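Local coordinates for protein 7,8-dihydro-6-hydroxymethylpterin pyrophosphokinase-dihydropteroate synthase (Plasmodium falciparum, PDB 6JWS) that probably makes the folate precursor 7,8-dihydropteroate, first activating a hydroxymethyl-dihydropterin with ATP and then joining it to 4-aminobenzoate, at residues G437-P442 with N534-D539; S480-N485 with I500-S505. The protein carries 1 engineered substitution. All blocks are in the same frame, centred on the assembly; numbering follows the deposited sequence.

Both contacts belong to the TIM-barrel, pterin-binding part of this bifunctional enzyme and both touch the bound pteroic acid, from different ends. Interaction 2 pairs the neighbouring parallel strands 478-482 and 500-503 and meets the pterin rings; interaction 1 joins the loops that follow strands 428-432 and 525-529 and lies by the benzoate portion. Their centres are about 17 Å apart and their nearest atoms about 7 Å apart, so they do not touch; pteroic acid, which both contact, spans the gap. Along the chain 480-485 and 500-505 fall between 437-442 and 534-539, nesting interaction 2 within interaction 1. A buried strand pair thus supplies part of the pterin site, while surface loops border the other half of the ligand.

Interaction 1: G437-P442 with N534-D539; sequences GPFVIP and NPHTMD. Engineered in segment 437-442: Gly-437 (natural residue Ala). With PT1 (pteroic acid), chain I.
Pro-535 meets the type II turn of residues 437-440: its CB lies 3.3 Å from Gly-437 O and also touches Val-440 CG2. Its carbonyl oxygen, Pro-535 O, accepts a weak hydrogen bond of 3.3 Å from Phe-439 N. The same oxygen sits above one face of the Phe-439 ring, displaced toward the rim. The bend that follows is held by Asn-534 OD1, which accepts from His-536 N in an Asx turn and also from Thr-537 N. Next, His-536 brings its imidazole alongside the backbone of 439-441, with CG anti to the carbonyl carbon (chi1 -60°). There CE1 comes within 3.4 Å of Phe-439 O, and ND1 approaches the edge of the phenyl ring, 3.8 Å from Phe-439 CD1. NE2 comes near the CG2 methyl of Ile-441, a poorly ordered residue at the exposed end of the contact. Met-538 runs extended beyond CG toward the ligand; its CE methyl touches Pro-438 CD at 4.3 Å and the benzoate ring of pteroic acid at C18. Pro-438 lays CD 3.5 Å from C20 of that ring, beside the engineered Gly-437 (alanine in the natural sequence), whose CA is 3.5 Å from pteroic acid C15. Asp-539 closes the segment with OD2 3.3 Å from Phe-439 CE2, the carboxylate plane turned 68° from the ring; its charge is held by a salt bridge to Arg-610, which also hydrogen-bonds the ligand. The contact therefore clasps two loops near the surface of the TIM barrel, one leading from strand 428-432 to helix 448-464, the other from strand 525-529 to helix 547-564.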
# COMPACT_ATOMS: atom_id res chain seq x y z
N GLY B 437 -20.23 16.59 15.40
CA GLY B 437 -18.84 17.01 15.50
C GLY B 437 -18.57 17.81 16.77
O GLY B 437 -19.50 18.25 17.45
N PRO B 438 -17.29 18.07 17.11
CA PRO B 438 -16.95 18.66 18.41
C PRO B 438 -17.60 20.04 18.60
O PRO B 438 -17.52 20.90 17.73
CB PRO B 438 -15.41 18.74 18.39
CG PRO B 438 -15.05 18.70 16.93
CD PRO B 438 -16.12 17.85 16.26
N PHE B 439 -18.29 20.17 19.74
CA PHE B 439 -18.73 21.41 20.36
C PHE B 439 -19.84 22.10 19.56
O PHE B 439 -20.11 23.28 19.77
CB PHE B 439 -17.55 22.33 20.71
CG PHE B 439 -16.49 21.73 21.60
CD1 PHE B 439 -16.72 21.52 22.96
CD2 PHE B 439 -15.24 21.40 21.10
CE1 PHE B 439 -15.74 20.97 23.77
CE2 PHE B 439 -14.26 20.85 21.91
CZ PHE B 439 -14.51 20.64 23.25
N VAL B 440 -20.51 21.35 18.66
CA VAL B 440 -21.59 21.92 17.87
C VAL B 440 -22.88 21.96 18.69
O VAL B 440 -23.32 20.93 19.21
CB VAL B 440 -21.79 21.20 16.51
CG1 VAL B 440 -20.66 21.50 15.53
CG2 VAL B 440 -22.04 19.71 16.66
N ILE B 441 -23.46 23.16 18.80
CA ILE B 441 -24.80 23.35 19.31
C ILE B 441 -25.77 23.29 18.13
O ILE B 441 -25.55 23.98 17.13
CB ILE B 441 -24.92 24.65 20.13
CG1 ILE B 441 -24.19 25.83 19.49
CG2 ILE B 441 -24.47 24.43 21.57
CD1 ILE B 441 -25.07 26.78 18.71
N PRO B 442 -26.84 22.46 18.18
CA PRO B 442 -27.81 22.38 17.08
C PRO B 442 -28.67 23.64 17.00
O PRO B 442 -28.74 24.41 17.95
CB PRO B 442 -28.68 21.16 17.46
CG PRO B 442 -28.58 21.08 18.97
CD PRO B 442 -27.18 21.57 19.30
N ASN B 534 -21.10 13.06 24.33
CA ASN B 534 -21.75 13.85 23.31
C ASN B 534 -20.72 14.83 22.75
O ASN B 534 -19.56 14.80 23.18
CB ASN B 534 -22.97 14.58 23.87
CG ASN B 534 -22.64 15.42 25.08
OD1 ASN B 534 -21.66 16.16 25.10
ND2 ASN B 534 -23.46 15.28 26.12
N PRO B 535 -21.09 15.71 21.78
CA PRO B 535 -20.14 16.69 21.24
C PRO B 535 -19.39 17.50 22.30
O PRO B 535 -18.23 17.83 22.11
CB PRO B 535 -21.00 17.56 20.29
CG PRO B 535 -22.19 16.66 19.92
CD PRO B 535 -22.42 15.78 21.14
N HIS B 536 -20.03 17.78 23.44
CA HIS B 536 -19.37 18.62 24.43
C HIS B 536 -18.46 17.82 25.37
O HIS B 536 -17.54 18.41 25.93
CB HIS B 536 -20.38 19.54 25.15
CG HIS B 536 -21.07 20.43 24.17
ND1 HIS B 536 -20.45 21.55 23.63
CD2 HIS B 536 -22.28 20.33 23.57
CE1 HIS B 536 -21.26 22.12 22.76
NE2 HIS B 536 -22.39 21.39 22.71
N THR B 537 -18.73 16.53 25.57
CA THR B 537 -18.00 15.78 26.59
C THR B 537 -16.97 14.82 25.99
O THR B 537 -16.04 14.45 26.68
CB THR B 537 -18.93 15.03 27.56
OG1 THR B 537 -19.66 14.06 26.80
CG2 THR B 537 -19.86 15.94 28.34
N MET B 538 -17.16 14.41 24.74
CA MET B 538 -16.47 13.22 24.23
C MET B 538 -14.95 13.37 24.26
O MET B 538 -14.25 12.37 24.45
CB MET B 538 -16.95 12.83 22.83
CG MET B 538 -16.74 13.90 21.77
SD MET B 538 -17.40 13.32 20.18
CE MET B 538 -16.80 14.63 19.10
N ASP B 539 -14.44 14.59 24.09
CA ASP B 539 -13.00 14.80 23.98
C ASP B 539 -12.30 14.49 25.30
O ASP B 539 -11.07 14.37 25.34
CB ASP B 539 -12.63 16.23 23.53
CG ASP B 539 -12.88 16.55 22.05
OD1 ASP B 539 -12.94 15.59 21.20
OD2 ASP B 539 -13.02 17.76 21.75
C2 PT1 I . -18.56 8.91 11.50
C3 PT1 I . -19.37 10.12 11.58
C5 PT1 I . -20.81 9.95 11.38
N6 PT1 I . -18.85 11.35 11.81
C7 PT1 I . -20.49 7.59 11.12
N9 PT1 I . -21.30 8.70 11.15
C10 PT1 I . -19.68 12.42 11.89
N11 PT1 I . -21.02 6.33 10.90
C12 PT1 I . -21.05 12.26 11.74
C21 PT1 I . -13.40 15.66 14.81
O22 PT1 I . -12.87 16.57 14.12
O1 PT1 I . -17.23 8.98 11.67
N4 PT1 I . -19.15 7.71 11.27
N8 PT1 I . -21.58 11.05 11.47
C13 PT1 I . -19.08 13.77 12.20
N14 PT1 I . -18.63 13.78 13.62
C15 PT1 I . -17.39 14.22 13.92
C16 PT1 I . -16.69 13.67 15.02
C17 PT1 I . -16.81 15.26 13.12
C18 PT1 I . -15.39 14.15 15.31
C19 PT1 I . -15.52 15.74 13.43
C20 PT1 I . -14.80 15.17 14.51
O23 PT1 I . -12.76 15.15 15.75

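Interaction 2: S480-N485 with I500-S505. With PT1 (pteroic acid), chain I.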
# COMPACT_ATOMS: atom_id res chain seq x y z
N SER B 480 -28.43 6.63 3.07
CA SER B 480 -28.20 6.38 4.47
C SER B 480 -28.64 7.59 5.30
O SER B 480 -28.37 8.74 4.95
CB SER B 480 -26.72 6.07 4.68
OG SER B 480 -26.43 5.92 6.05
N ILE B 481 -29.31 7.33 6.43
CA ILE B 481 -29.69 8.44 7.31
C ILE B 481 -28.90 8.36 8.62
O ILE B 481 -28.96 7.36 9.32
CB ILE B 481 -31.21 8.53 7.55
CG1 ILE B 481 -31.55 9.59 8.61
CG2 ILE B 481 -31.85 7.20 7.90
CD1 ILE B 481 -32.91 10.19 8.41
N ASP B 482 -28.18 9.44 8.92
CA ASP B 482 -27.42 9.58 10.14
C ASP B 482 -28.38 10.06 11.23
O ASP B 482 -28.54 11.27 11.44
CB ASP B 482 -26.28 10.58 9.92
CG ASP B 482 -25.28 10.72 11.06
OD1 ASP B 482 -25.58 10.30 12.20
OD2 ASP B 482 -24.18 11.26 10.81
N THR B 483 -29.00 9.10 11.92
CA THR B 483 -29.91 9.41 13.01
C THR B 483 -29.78 8.38 14.14
O THR B 483 -29.39 7.23 13.91
CB THR B 483 -31.36 9.53 12.52
OG1 THR B 483 -32.10 10.09 13.60
CG2 THR B 483 -32.00 8.22 12.09
N ILE B 484 -30.16 8.78 15.36
CA ILE B 484 -30.32 7.86 16.48
C ILE B 484 -31.80 7.84 16.88
O ILE B 484 -32.18 7.22 17.89
CB ILE B 484 -29.45 8.28 17.67
CG1 ILE B 484 -29.88 9.65 18.23
CG2 ILE B 484 -27.96 8.26 17.30
CD1 ILE B 484 -29.05 10.11 19.43
N ASN B 485 -32.62 8.52 16.07
CA ASN B 485 -33.96 8.84 16.51
C ASN B 485 -34.99 7.93 15.85
O ASN B 485 -35.20 7.94 14.64
CB ASN B 485 -34.27 10.34 16.40
CG ASN B 485 -35.61 10.67 17.02
OD1 ASN B 485 -36.65 10.55 16.36
ND2 ASN B 485 -35.61 11.04 18.29
N ILE B 500 -30.51 2.74 4.64
CA ILE B 500 -29.55 2.34 5.66
C ILE B 500 -29.73 3.23 6.89
O ILE B 500 -29.80 4.45 6.75
CB ILE B 500 -28.10 2.44 5.12
CG1 ILE B 500 -27.81 1.38 4.05
CG2 ILE B 500 -27.08 2.36 6.27
CD1 ILE B 500 -26.49 1.55 3.32
N LEU B 501 -29.81 2.62 8.08
CA LEU B 501 -29.66 3.36 9.32
C LEU B 501 -28.17 3.52 9.65
O LEU B 501 -27.42 2.54 9.75
CB LEU B 501 -30.43 2.66 10.45
CG LEU B 501 -30.22 3.22 11.87
CD1 LEU B 501 -30.71 4.66 11.99
CD2 LEU B 501 -30.93 2.36 12.90
N ASN B 502 -27.74 4.77 9.83
CA ASN B 502 -26.43 5.08 10.34
C ASN B 502 -26.58 5.60 11.78
O ASN B 502 -26.89 6.76 11.98
CB ASN B 502 -25.74 6.11 9.44
CG ASN B 502 -24.41 6.57 9.99
OD1 ASN B 502 -23.85 5.91 10.85
ND2 ASN B 502 -23.93 7.73 9.54
N ASP B 503 -26.35 4.72 12.77
CA ASP B 503 -26.66 5.02 14.16
C ASP B 503 -25.36 5.17 14.96
O ASP B 503 -24.73 4.18 15.34
CB ASP B 503 -27.62 3.97 14.73
CG ASP B 503 -28.19 4.30 16.11
OD1 ASP B 503 -27.43 4.80 17.00
OD2 ASP B 503 -29.42 4.11 16.27
N ILE B 504 -24.97 6.42 15.22
CA ILE B 504 -23.70 6.69 15.89
C ILE B 504 -23.73 6.26 17.36
O ILE B 504 -22.69 6.27 18.01
CB ILE B 504 -23.26 8.16 15.71
CG1 ILE B 504 -24.21 9.15 16.39
CG2 ILE B 504 -23.02 8.47 14.23
CD1 ILE B 504 -23.62 10.55 16.58
N SER B 505 -24.88 5.85 17.89
CA SER B 505 -24.94 5.30 19.24
C SER B 505 -24.87 3.76 19.23
O SER B 505 -25.01 3.12 20.27
CB SER B 505 -26.15 5.82 20.04
OG SER B 505 -27.37 5.17 19.66
C2 PT1 I . -18.56 8.91 11.50
C3 PT1 I . -19.37 10.12 11.58
C5 PT1 I . -20.81 9.95 11.38
N6 PT1 I . -18.85 11.35 11.81
C7 PT1 I . -20.49 7.59 11.12
N9 PT1 I . -21.30 8.70 11.15
C10 PT1 I . -19.68 12.42 11.89
N11 PT1 I . -21.02 6.33 10.90
C12 PT1 I . -21.05 12.26 11.74
C21 PT1 I . -13.40 15.66 14.81
O22 PT1 I . -12.87 16.57 14.12
O1 PT1 I . -17.23 8.98 11.67
N4 PT1 I . -19.15 7.71 11.27
N8 PT1 I . -21.58 11.05 11.47
C13 PT1 I . -19.08 13.77 12.20
N14 PT1 I . -18.63 13.78 13.62
C15 PT1 I . -17.39 14.22 13.92
C16 PT1 I . -16.69 13.67 15.02
C17 PT1 I . -16.81 15.26 13.12
C18 PT1 I . -15.39 14.15 15.31
C19 PT1 I . -15.52 15.74 13.43
C20 PT1 I . -14.80 15.17 14.51
O23 PT1 I . -12.76 15.15 15.75
O HOH W 1 -26.64 8.60 13.95
O HOH W 2 -30.73 4.70 18.77
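Asp-482 and Asn-502 lie side by side on the neighbouring parallel TIM-barrel strands 478-482 and 500-503, which helix 486-494 connects in a beta-alpha-beta unit. Their side chains point the same way, toward the pterin, with carboxylate and amide planes 37° apart. Each has CG anti to the backbone N (chi1 -173° and 175°), which carries both polar ends forward to the ligand. The amide of Asn-502 reads the pterin with a nearly straight pair of bonds: pteroic acid N11 donates to OD1 (2.9 Å), and ND2 donates to N9 (3.2 Å). Asp-482 OD2 lies 2.7 Å from pteroic acid N8, and Ile-504 CG2 packs against the same ring system. Deeper on this face, Ser-480 OG rests on Asn-502 CB and hydrogen-bonds Asp-430. The strands themselves are joined by Ile-481 N to Ile-500 O and by Asn-502 N to Ile-481 O, both 2.9 Å. Leu-501, on the face of Ile-481, reaches Thr-483 just past the strand; their side chains cross at about a right angle, CD1 meeting CG2. At the C-terminal ends of the strands a water donates to Asp-482 OD1 and Asn-502 O, each at 2.7 Å, and accepts from Ile-504 N.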